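Endo-beta-N-acetylglucosaminidase F1 (Bacteroides thetaiotaomicron VPI-5482, PDB 6TCV) probably hydrolyses the chitobiose core of high-mannose N-glycans, cutting between its two N-acetylglucosamine units, as endo-beta-N-acetylglucosaminidases of glycoside hydrolase family 18 do. Local coordinates at residues V325-F328 against M333-V336; D343-I348 against K367-G372; Q224-L227 against T232-Q235. The protein carries 2 engineered substitutions. All blocks are in the same frame, centred on the assembly; numbering follows the deposited sequence.

Contact 1: V325-F328 against M333-V336; sequences VTVF and MYGV. With NAG (2-acetamido-2-deoxy-beta-D-glucopyranose), chain B.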
ATOM      1  N   VAL A 325      -3.264   1.358   2.606  1.00 12.07           N
ATOM      2  CA  VAL A 325      -3.009   2.366   3.631  1.00 12.25           C
ATOM      3  C   VAL A 325      -1.816   1.890   4.426  1.00 12.57           C
ATOM      4  O   VAL A 325      -1.857   0.811   5.045  1.00 12.77           O
ATOM      5  CB  VAL A 325      -4.242   2.618   4.494  1.00 13.14           C
ATOM      6  CG1 VAL A 325      -3.958   3.615   5.622  1.00 13.97           C
ATOM      7  CG2 VAL A 325      -5.388   3.101   3.620  1.00 14.03           C
ATOM      8  N   THR A 326      -0.741   2.645   4.351  1.00 11.76           N
ATOM      9  CA  THR A 326       0.522   2.201   4.915  1.00 13.19           C
ATOM     10  C   THR A 326       1.119   3.338   5.728  1.00 11.88           C
ATOM     11  O   THR A 326       0.825   4.514   5.482  1.00 12.65           O
ATOM     12  CB  THR A 326       1.516   1.717   3.836  1.00 12.12           C
ATOM     13  OG1 THR A 326       2.066   2.815   3.097  1.00 12.06           O
ATOM     14  CG2 THR A 326       0.866   0.772   2.862  1.00 13.40           C
ATOM     15  N   VAL A 327       1.961   2.995   6.690  1.00 11.59           N
ATOM     16  CA  VAL A 327       2.543   3.964   7.609  1.00 12.25           C
ATOM     17  C   VAL A 327       4.030   3.700   7.817  1.00 12.72           C
ATOM     18  O   VAL A 327       4.499   2.562   7.828  1.00 13.19           O
ATOM     19  CB  VAL A 327       1.825   4.092   8.953  1.00 14.51           C
ATOM     20  CG1 VAL A 327       0.396   4.500   8.743  1.00 15.25           C
ATOM     21  CG2 VAL A 327       1.898   2.804   9.703  1.00 16.62           C
ATOM     22  N   PHE A 328       4.775   4.770   7.994  1.00 12.98           N
ATOM     23  CA  PHE A 328       6.116   4.744   8.610  1.00 12.57           C
ATOM     24  C   PHE A 328       5.959   4.816  10.113  1.00 12.83           C
ATOM     25  O   PHE A 328       5.243   5.696  10.612  1.00 13.91           O
ATOM     26  CB  PHE A 328       6.883   5.928   8.031  1.00 13.21           C
ATOM     27  CG  PHE A 328       8.332   6.025   8.443  1.00 13.18           C
ATOM     28  CD1 PHE A 328       9.216   4.971   8.337  1.00 14.33           C
ATOM     29  CD2 PHE A 328       8.846   7.232   8.904  1.00 14.08           C
ATOM     30  CE1 PHE A 328      10.556   5.123   8.659  1.00 14.21           C
ATOM     31  CE2 PHE A 328      10.192   7.382   9.255  1.00 14.08           C
ATOM     32  CZ  PHE A 328      11.053   6.329   9.119  1.00 14.57           C
ATOM     33  N   MET A 333       2.586   8.241  14.446  1.00 14.01           N
ATOM     34  CA  MET A 333       1.798   7.721  13.340  1.00 13.75           C
ATOM     35  C   MET A 333       1.185   6.342  13.580  1.00 14.34           C
ATOM     36  O   MET A 333       0.229   5.983  12.869  1.00 15.50           O
ATOM     37  CB  MET A 333       2.641   7.659  12.040  1.00 14.18           C
ATOM     38  CG  MET A 333       1.785   7.634  10.779  1.00 13.87           C
ATOM     39  SD  MET A 333       0.863   9.189  10.561  1.00 14.57           S
ATOM     40  CE  MET A 333      -0.802   8.564  10.221  1.00 14.74           C
ATOM     41  N   TYR A 334       1.717   5.558  14.518  1.00 14.68           N
ATOM     42  CA  TYR A 334       1.370   4.146  14.645  1.00 14.79           C
ATOM     43  C   TYR A 334       1.327   3.717  16.086  1.00 15.19           C
ATOM     44  O   TYR A 334       2.189   4.090  16.859  1.00 16.70           O
ATOM     45  CB  TYR A 334       2.429   3.299  13.936  1.00 15.89           C
ATOM     46  CG  TYR A 334       2.180   1.811  13.890  1.00 14.05           C
ATOM     47  CD1 TYR A 334       1.154   1.254  13.119  1.00 15.15           C
ATOM     48  CD2 TYR A 334       2.995   0.958  14.587  1.00 14.60           C
ATOM     49  CE1 TYR A 334       0.964  -0.110  13.027  1.00 14.94           C
ATOM     50  CE2 TYR A 334       2.807  -0.448  14.543  1.00 14.63           C
ATOM     51  CZ  TYR A 334       1.766  -0.969  13.740  1.00 14.76           C
ATOM     52  OH  TYR A 334       1.569  -2.331  13.627  1.00 15.01           O
ATOM     53  N   GLY A 335       0.352   2.901  16.426  1.00 15.58           N
ATOM     54  CA  GLY A 335       0.307   2.289  17.743  1.00 17.62           C
ATOM     55  C   GLY A 335      -1.065   2.004  18.303  1.00 17.26           C
ATOM     56  O   GLY A 335      -1.177   1.086  19.120  1.00 19.13           O
ATOM     57  N   VAL A 336      -2.082   2.714  17.897  1.00 16.22           N
ATOM     58  CA  VAL A 336      -3.456   2.450  18.339  1.00 15.71           C
ATOM     59  C   VAL A 336      -4.091   1.429  17.421  1.00 16.61           C
ATOM     60  O   VAL A 336      -4.065   1.566  16.191  1.00 17.18           O
ATOM     61  CB  VAL A 336      -4.258   3.761  18.370  1.00 16.03           C
ATOM     62  CG1 VAL A 336      -5.757   3.491  18.465  1.00 19.09           C
ATOM     63  CG2 VAL A 336      -3.805   4.586  19.541  1.00 18.14           C
TER
HETATM   64  C1  NAG B   2      13.499  10.075   7.927  1.00 13.61           C
HETATM   65  C2  NAG B   2      12.445  10.404   6.886  1.00 13.75           C
HETATM   66  C3  NAG B   2      12.900  11.411   5.827  1.00 13.59           C
HETATM   67  C4  NAG B   2      14.385  11.688   5.961  1.00 13.27           C
HETATM   68  C5  NAG B   2      15.107  10.361   6.098  1.00 13.51           C
HETATM   69  C6  NAG B   2      16.626  10.473   6.083  1.00 14.60           C
HETATM   70  C7  NAG B   2      10.665   8.879   6.133  1.00 15.19           C
HETATM   71  C8  NAG B   2      10.375   7.525   5.515  1.00 13.94           C
HETATM   72  N2  NAG B   2      11.952   9.184   6.271  1.00 15.21           N
HETATM   73  O3  NAG B   2      12.167  12.630   5.982  1.00 13.50           O
HETATM   74  O4  NAG B   2      14.817  12.342   4.756  1.00 13.24           O
HETATM   75  O5  NAG B   2      14.766   9.736   7.351  1.00 13.47           O
HETATM   76  O6  NAG B   2      17.206   9.236   6.340  1.00 16.02           O
HETATM   77  O7  NAG B   2       9.772   9.651   6.505  1.00 16.40           O

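Contact 2: D343-I348 against K367-G372; sequences DAKEWI and KKQCSG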
ATOM      1  N   ASP A 343     -10.575  -3.319  14.080  1.00 17.36           N
ATOM      2  CA  ASP A 343      -9.172  -3.644  14.294  1.00 16.73           C
ATOM      3  C   ASP A 343      -8.275  -3.167  13.189  1.00 16.90           C
ATOM      4  O   ASP A 343      -8.640  -3.166  12.011  1.00 17.29           O
ATOM      5  CB  ASP A 343      -9.030  -5.151  14.417  1.00 18.71           C
ATOM      6  CG  ASP A 343      -7.629  -5.566  14.748  1.00 19.38           C
ATOM      7  OD1 ASP A 343      -7.324  -5.576  15.936  1.00 22.80           O
ATOM      8  OD2 ASP A 343      -6.924  -6.051  13.812  1.00 20.70           O
ATOM      9  N   ALA A 344      -7.051  -2.812  13.598  1.00 15.95           N
ATOM     10  CA  ALA A 344      -6.052  -2.286  12.686  1.00 15.26           C
ATOM     11  C   ALA A 344      -5.724  -3.170  11.493  1.00 15.33           C
ATOM     12  O   ALA A 344      -5.309  -2.642  10.455  1.00 15.69           O
ATOM     13  CB  ALA A 344      -4.749  -2.019  13.450  1.00 17.20           C
ATOM     14  N   LYS A 345      -5.895  -4.496  11.575  1.00 15.40           N
ATOM     15  CA  LYS A 345      -5.638  -5.313  10.379  1.00 15.82           C
ATOM     16  C   LYS A 345      -6.497  -4.861   9.194  1.00 16.47           C
ATOM     17  O   LYS A 345      -6.112  -5.054   8.022  1.00 15.83           O
ATOM     18  CB  LYS A 345      -5.789  -6.776  10.648  1.00 16.61           C
ATOM     19  CG  LYS A 345      -5.203  -7.666   9.578  1.00 20.11           C
ATOM     20  CD  LYS A 345      -5.342  -9.157   9.918  1.00 21.65           C
ATOM     21  CE  LYS A 345      -4.869 -10.000   8.779  1.00 22.58           C
ATOM     22  NZ  LYS A 345      -4.942 -11.456   9.073  1.00 24.36           N
ATOM     23  N   GLU A 346      -7.645  -4.256   9.471  1.00 15.86           N
ATOM     24  CA  GLU A 346      -8.561  -3.828   8.422  1.00 17.30           C
ATOM     25  C   GLU A 346      -8.123  -2.512   7.790  1.00 15.87           C
ATOM     26  O   GLU A 346      -8.717  -2.128   6.772  1.00 18.07           O
ATOM     27  CB  GLU A 346      -9.957  -3.657   9.003  1.00 17.21           C
ATOM     28  CG  GLU A 346     -10.618  -4.879   9.632  1.00 18.95           C
ATOM     29  CD  GLU A 346     -11.366  -5.802   8.668  1.00 22.78           C
ATOM     30  OE1 GLU A 346     -11.515  -5.483   7.461  1.00 22.67           O
ATOM     31  OE2 GLU A 346     -11.970  -6.814   9.160  1.00 23.52           O
ATOM     32  N   TRP A 347      -7.199  -1.751   8.394  1.00 14.28           N
ATOM     33  CA  TRP A 347      -6.864  -0.415   7.893  1.00 14.14           C
ATOM     34  C   TRP A 347      -5.380  -0.055   7.901  1.00 16.13           C
ATOM     35  O   TRP A 347      -5.053   1.068   7.517  1.00 15.91           O
ATOM     36  CB  TRP A 347      -7.760   0.704   8.523  1.00 14.45           C
ATOM     37  CG  TRP A 347      -8.016   0.580   9.988  1.00 14.66           C
ATOM     38  CD1 TRP A 347      -9.075   0.011  10.580  1.00 16.45           C
ATOM     39  CD2 TRP A 347      -7.166   1.085  11.044  1.00 14.80           C
ATOM     40  NE1 TRP A 347      -8.946   0.065  11.954  1.00 16.05           N
ATOM     41  CE2 TRP A 347      -7.757   0.711  12.251  1.00 15.35           C
ATOM     42  CE3 TRP A 347      -5.944   1.783  11.074  1.00 15.22           C
ATOM     43  CZ2 TRP A 347      -7.184   1.039  13.493  1.00 16.49           C
ATOM     44  CZ3 TRP A 347      -5.371   2.079  12.298  1.00 15.99           C
ATOM     45  CH2 TRP A 347      -5.987   1.697  13.479  1.00 16.62           C
ATOM     46  N   ILE A 348      -4.475  -0.934   8.357  0.79 13.46           N
ATOM     47  CA  ILE A 348      -3.030  -0.803   8.141  0.79 13.08           C
ATOM     48  C   ILE A 348      -2.611  -2.022   7.310  0.79 13.58           C
ATOM     49  O   ILE A 348      -2.512  -3.146   7.842  0.79 14.45           O
ATOM     50  CB  ILE A 348      -2.205  -0.714   9.447  0.79 14.55           C
ATOM     51  CG1 ILE A 348      -2.699   0.386  10.391  0.79 15.24           C
ATOM     52  CG2 ILE A 348      -0.710  -0.546   9.060  0.79 14.47           C
ATOM     53  CD1 ILE A 348      -2.418   1.742   9.877  0.79 15.46           C
ATOM     54  N   LYS A 367       3.347 -10.266  11.653  0.57 18.48           N
ATOM     55  CA  LYS A 367       4.556  -9.766  11.021  0.57 17.65           C
ATOM     56  C   LYS A 367       4.494  -9.819   9.498  0.57 17.22           C
ATOM     57  O   LYS A 367       5.337  -9.192   8.853  0.57 16.41           O
ATOM     58  CB  LYS A 367       5.786 -10.459  11.597  0.57 18.44           C
ATOM     59  CG  LYS A 367       6.191  -9.872  12.965  0.57 22.31           C
ATOM     60  CD  LYS A 367       7.336 -10.673  13.577  0.57 22.09           C
ATOM     61  CE  LYS A 367       6.814 -11.946  14.217  0.57 22.41           C
ATOM     62  NZ  LYS A 367       7.923 -12.781  14.748  0.57 26.49           N
ATOM     63  N   LYS A 368       3.530 -10.525   8.915  1.00 17.87           N
ATOM     64  CA  LYS A 368       3.360 -10.446   7.464  1.00 17.53           C
ATOM     65  C   LYS A 368       3.052  -9.039   6.987  1.00 16.19           C
ATOM     66  O   LYS A 368       3.330  -8.731   5.807  1.00 16.04           O
ATOM     67  CB  LYS A 368       2.288 -11.449   7.012  1.00 18.74           C
ATOM     68  CG  LYS A 368       2.681 -12.905   7.180  1.00 23.47           C
ATOM     69  CD  LYS A 368       3.833 -13.272   6.252  1.00 33.77           C
ATOM     70  CE  LYS A 368       4.076 -14.767   6.238  1.00 47.04           C
ATOM     71  NZ  LYS A 368       4.392 -15.199   7.629  1.00 50.95           N
ATOM     72  N   GLN A 369       2.496  -8.172   7.832  1.00 15.67           N
ATOM     73  CA  GLN A 369       2.230  -6.777   7.470  1.00 14.54           C
ATOM     74  C   GLN A 369       3.390  -5.871   7.809  1.00 14.18           C
ATOM     75  O   GLN A 369       3.265  -4.636   7.656  1.00 14.82           O
ATOM     76  CB  GLN A 369       0.962  -6.280   8.154  1.00 14.54           C
ATOM     77  CG  GLN A 369      -0.325  -6.867   7.601  1.00 15.91           C
ATOM     78  CD  GLN A 369      -0.653  -8.222   8.182  1.00 20.11           C
ATOM     79  OE1 GLN A 369      -0.827  -8.328   9.391  1.00 20.59           O
ATOM     80  NE2 GLN A 369      -0.835  -9.219   7.333  1.00 20.38           N
ATOM     81  N   CYS A 370       4.527  -6.420   8.224  1.00 14.15           N
ATOM     82  CA  CYS A 370       5.628  -5.643   8.777  1.00 14.55           C
ATOM     83  C   CYS A 370       6.929  -5.809   8.009  1.00 13.64           C
ATOM     84  O   CYS A 370       7.231  -6.874   7.483  1.00 14.21           O
ATOM     85  CB  CYS A 370       5.930  -6.098  10.217  1.00 14.49           C
ATOM     86  SG  CYS A 370       4.585  -5.828  11.390  1.00 15.82           S
ATOM     87  N   SER A 371       7.708  -4.725   7.968  1.00 14.55           N
ATOM     88  CA  SER A 371       9.084  -4.787   7.492  1.00 14.15           C
ATOM     89  C   SER A 371      10.016  -5.452   8.495  1.00 14.14           C
ATOM     90  O   SER A 371       9.937  -5.195   9.691  1.00 14.77           O
ATOM     91  CB  SER A 371       9.582  -3.365   7.199  1.00 14.71           C
ATOM     92  OG  SER A 371       9.645  -2.538   8.311  1.00 14.97           O
ATOM     93  N   GLY A 372      10.929  -6.270   7.996  1.00 14.83           N
ATOM     94  CA  GLY A 372      11.983  -6.876   8.807  1.00 15.72           C
ATOM     95  C   GLY A 372      13.337  -6.194   8.686  1.00 15.08           C
ATOM     96  O   GLY A 372      14.257  -6.480   9.460  1.00 17.12           O
TER

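Contact 3: Q224-L227 against T232-Q235; sequences QYLL and TLLQ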
ATOM      1  N   GLN A 224       4.220  17.514  -8.113  1.00 15.32           N
ATOM      2  CA  GLN A 224       3.166  17.931  -9.027  1.00 16.64           C
ATOM      3  C   GLN A 224       3.514  17.553 -10.455  1.00 16.23           C
ATOM      4  O   GLN A 224       2.639  17.133 -11.221  1.00 16.24           O
ATOM      5  CB  GLN A 224       2.905  19.418  -8.877  1.00 18.10           C
ATOM      6  CG  GLN A 224       1.618  19.879  -9.633  1.00 20.89           C
ATOM      7  CD  GLN A 224       0.392  19.248  -8.987  1.00 23.77           C
ATOM      8  OE1 GLN A 224       0.173  19.397  -7.793  1.00 27.78           O
ATOM      9  NE2 GLN A 224      -0.452  18.589  -9.781  1.00 25.61           N
ATOM     10  N   TYR A 225       4.794  17.677 -10.843  1.00 16.53           N
ATOM     11  CA  TYR A 225       5.198  17.323 -12.198  1.00 16.40           C
ATOM     12  C   TYR A 225       4.943  15.833 -12.451  1.00 16.51           C
ATOM     13  O   TYR A 225       4.463  15.449 -13.520  1.00 16.37           O
ATOM     14  CB  TYR A 225       6.690  17.609 -12.392  1.00 18.87           C
ATOM     15  CG  TYR A 225       7.099  17.439 -13.831  1.00 18.67           C
ATOM     16  CD1 TYR A 225       7.517  16.215 -14.306  1.00 17.98           C
ATOM     17  CD2 TYR A 225       7.107  18.528 -14.698  1.00 20.22           C
ATOM     18  CE1 TYR A 225       7.885  16.066 -15.596  1.00 18.98           C
ATOM     19  CE2 TYR A 225       7.518  18.371 -15.999  1.00 20.51           C
ATOM     20  CZ  TYR A 225       7.886  17.147 -16.432  1.00 20.05           C
ATOM     21  OH  TYR A 225       8.268  17.009 -17.765  1.00 24.23           O
ATOM     22  N   LEU A 226       5.258  14.948 -11.484  1.00 15.37           N
ATOM     23  CA  LEU A 226       4.992  13.533 -11.681  1.00 14.57           C
ATOM     24  C   LEU A 226       3.511  13.261 -11.843  1.00 16.16           C
ATOM     25  O   LEU A 226       3.113  12.487 -12.709  1.00 17.43           O
ATOM     26  CB  LEU A 226       5.501  12.700 -10.505  1.00 17.12           C
ATOM     27  CG  LEU A 226       6.993  12.500 -10.342  1.00 17.44           C
ATOM     28  CD1 LEU A 226       7.287  11.747  -9.070  1.00 16.84           C
ATOM     29  CD2 LEU A 226       7.530  11.789 -11.550  1.00 19.85           C
ATOM     30  N   LEU A 227       2.665  13.870 -10.993  1.00 15.43           N
ATOM     31  CA  LEU A 227       1.219  13.642 -11.098  1.00 15.81           C
ATOM     32  C   LEU A 227       0.711  14.147 -12.424  1.00 15.74           C
ATOM     33  O   LEU A 227      -0.094  13.484 -13.100  1.00 16.69           O
ATOM     34  CB  LEU A 227       0.482  14.292  -9.938  1.00 16.32           C
ATOM     35  CG  LEU A 227       0.890  13.746  -8.563  1.00 16.24           C
ATOM     36  CD1 LEU A 227       0.190  14.565  -7.470  1.00 19.81           C
ATOM     37  CD2 LEU A 227       0.556  12.272  -8.396  1.00 17.14           C
ATOM     38  N   THR A 232       3.157   8.964 -18.373  1.00 15.83           N
ATOM     39  CA  THR A 232       4.475   8.583 -18.864  1.00 15.40           C
ATOM     40  C   THR A 232       5.465   8.252 -17.777  1.00 16.43           C
ATOM     41  O   THR A 232       6.420   7.533 -18.074  1.00 16.84           O
ATOM     42  CB  THR A 232       5.049   9.617 -19.781  1.00 22.94           C
ATOM     43  OG1 THR A 232       5.128  10.829 -19.095  1.00 22.25           O
ATOM     44  CG2 THR A 232       4.115   9.864 -20.976  1.00 24.65           C
ATOM     45  N   LEU A 233       5.303   8.759 -16.554  1.00 14.54           N
ATOM     46  CA  LEU A 233       6.296   8.574 -15.511  1.00 14.25           C
ATOM     47  C   LEU A 233       5.875   7.663 -14.354  1.00 14.26           C
ATOM     48  O   LEU A 233       6.748   7.218 -13.605  1.00 15.83           O
ATOM     49  CB  LEU A 233       6.756   9.939 -14.952  1.00 17.23           C
ATOM     50  CG  LEU A 233       7.407  10.807 -16.015  1.00 15.86           C
ATOM     51  CD1 LEU A 233       7.751  12.172 -15.366  1.00 17.68           C
ATOM     52  CD2 LEU A 233       8.680  10.211 -16.566  1.00 18.04           C
ATOM     53  N   LEU A 234       4.592   7.290 -14.245  1.00 14.31           N
ATOM     54  CA  LEU A 234       4.125   6.442 -13.145  1.00 13.64           C
ATOM     55  C   LEU A 234       3.378   5.214 -13.653  1.00 15.46           C
ATOM     56  O   LEU A 234       3.663   4.087 -13.242  1.00 14.20           O
ATOM     57  CB  LEU A 234       3.188   7.209 -12.194  1.00 14.86           C
ATOM     58  CG  LEU A 234       3.790   8.453 -11.602  1.00 15.06           C
ATOM     59  CD1 LEU A 234       2.742   9.127 -10.711  1.00 15.18           C
ATOM     60  CD2 LEU A 234       5.011   8.167 -10.787  1.00 16.07           C
ATOM     61  N   GLN A 235       2.482   5.382 -14.601  1.00 15.52           N
ATOM     62  CA  GLN A 235       1.688   4.256 -15.094  1.00 14.21           C
ATOM     63  C   GLN A 235       2.526   3.150 -15.718  1.00 13.93           C
ATOM     64  O   GLN A 235       2.091   1.976 -15.643  1.00 15.63           O
ATOM     65  CB  GLN A 235       0.588   4.744 -16.044  1.00 15.92           C
ATOM     66  CG  GLN A 235      -0.430   5.683 -15.378  1.00 16.84           C
ATOM     67  CD  GLN A 235      -1.125   5.151 -14.142  1.00 16.21           C
ATOM     68  OE1 GLN A 235      -1.448   3.978 -14.085  1.00 16.66           O
ATOM     69  NE2 GLN A 235      -1.266   5.971 -13.113  1.00 16.53           N
TER

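Contact 1: V325-F328 against M333-V336
Val327 holds CG2 between its backbone N and carbonyl carbon (chi1 -59°), and this turns the methyl to the ring of Tyr334. Tyr334 meets it with CG anti to the backbone N (chi1 -176°). The gap from Val327 CG2 to Tyr334 CD1 is 3.8 Å. The methyl approaches the ring obliquely, and the two side chains cross at about a right angle. Met333 bends at chi2 and chi3, and its CG lies 4.0 Å from both Val327 CB and Val327 CG1, covering the other branch as well as the stem. Met333 CB sits 3.6 Å from Phe328 O. The contact is buried and apolar. Helix 306-319 covers the same side, with Cys313 against Val327 and Ala309 against Met333. Tyr334 OH is hydrogen-bonded to Tyr360 O.

Phe328 leaves the strand away from residues 333-336, and its ring lies against the bound sugar. The acetamido methyl C8 of the N-acetylglucosamine stands 3.6 Å above the ring plane, over its centre, as a CH-pi contact. The carbonyl part lies nearer one rim, with NAG C7 3.5 Å from Phe328 CE2. Tyr290, Tyr355 and Glu376 hydrogen-bond the same sugar. Strand 324-329 thus packs one side on a helix and presents Phe328, near its end, to the glycan, an arrangement typical of the substrate site at the C-terminal end of a beta/alpha barrel.

Contact 2: D343-I348 against K367-G372
Gln369 reaches across to Ile348 and Lys345. Both touches are light, and they differ in burial. Ile348 is buried. There the aliphatic part of Gln369 faces the backbone, with its CG 4.3 Å from Ile348 O. The nearest CA atoms, those of Ile348 and Gln369, are 8.0 Å apart. The other encounter is on the more open side, where Lys345 and Gln369 are both partly exposed. The chain of Lys345 is extended from CB to NZ, with chi2 to chi4 all near 180°, and its CE passes 4.4 Å from Gln369 NE2. The polar ends do not bond each other. Lys345 NZ goes to Ser30 O, in the N-terminal part of the chain, and Gln369 OE1 accepts from Thr366 N.

What is tightly held is the turn 343-348 itself, by bonds within the segment. Asp343 OD2 accepts from Lys345 N at 2.9 Å and 167°, and the N-H comes from above the carboxylate plane. This is an Asx turn. Asp343 OD2 also accepts from Gln364 N, just ahead of 367-372. Ala344 O takes two donors, Trp347 N at 2.9 Å and Ile348 N at 2.8 Å. The indole of Trp347 folds back over its own turn, with Ala344 CA 3.5 Å above one face and offset toward the rim. It also packs on Ala310, Cys313 and Lys317 of helix 306-319, and edge-to-face with Tyr314.

The contact is a pair of short 3-10 turns at the N-terminal end of strands 350-353 and 371-376 of a beta/alpha barrel, one of them opened by an Asx turn.

Contact 3: Q224-L227 against T232-Q235
Gln235 NE2 has two acceptors, Asn230 OD1 and Asn280 O, and Asn230 ND2 in turn donates to Leu227 O, beside the apolar contact of Leu226 and Leu227 with Leu234. One asparagine, at the start of helix 230-233, thus ties the end of 224-227 to the end of 232-235.

The rest of the interface is apolar and mostly leucine. Leu226 and Leu233 are the pair with the nearest backbones, 6.4 Å between CA atoms. Their side chains cross at about a right angle. Leu226 CD2 does the touching, 3.8 Å from Leu233 CD1 and 3.9 Å from Leu233 CB, and sits in the bend of that side chain. In both leucines CG lies anti to the carbonyl carbon (chi1 -73° in Leu226 and -61° in Leu233), which places Leu226 CD2 against these two atoms.

Leu233 CD1 is shared. It also lies 3.9 Å from Tyr225 CE1, at the edge of the ring and near its plane, not over a face. Tyr225 is the exposed end of the contact, while the leucines are buried.

Leu234 closes the other end. Its CD1 rests 3.9 Å from Leu226 O and, less closely, 4.5 Å from Leu227 CD2. Leu226 CD2 and Leu234 CD2 are also 4.5 Å apart. Leu226 also packs on Val176.

Helix 221-228 and the short helix 230-233 therefore pack against each other through leucines across the short break between them. They follow strand 214-218, which pairs antiparallel with 198-209, and lead to strand 243-249, parallel to 198-209. They thus belong to the helical part of the crossover between these parallel strands of the beta/alpha barrel.

From the N terminus, contact 3 comes first. It closes the short link between helices 221-228 and 230-233, ahead of strand 243-249. Contact 1 closes the short link of four residues at the end of strand 324-329. Contact 2 closes a longer loop, which includes strand 350-353 and ends at the start of strand 371-376. The three are in series, and none nests or crosses. Contacts 1 and 2 reach the same barrel sheet, one joining strand 324-329 to its following loop, the other the turn before 350-353 to the start of 371-376. They meet where Val336 O lies 3.3 Å from Trp347 CH2. Contact 3 lies on the opposite side of the chain's centre from contact 2.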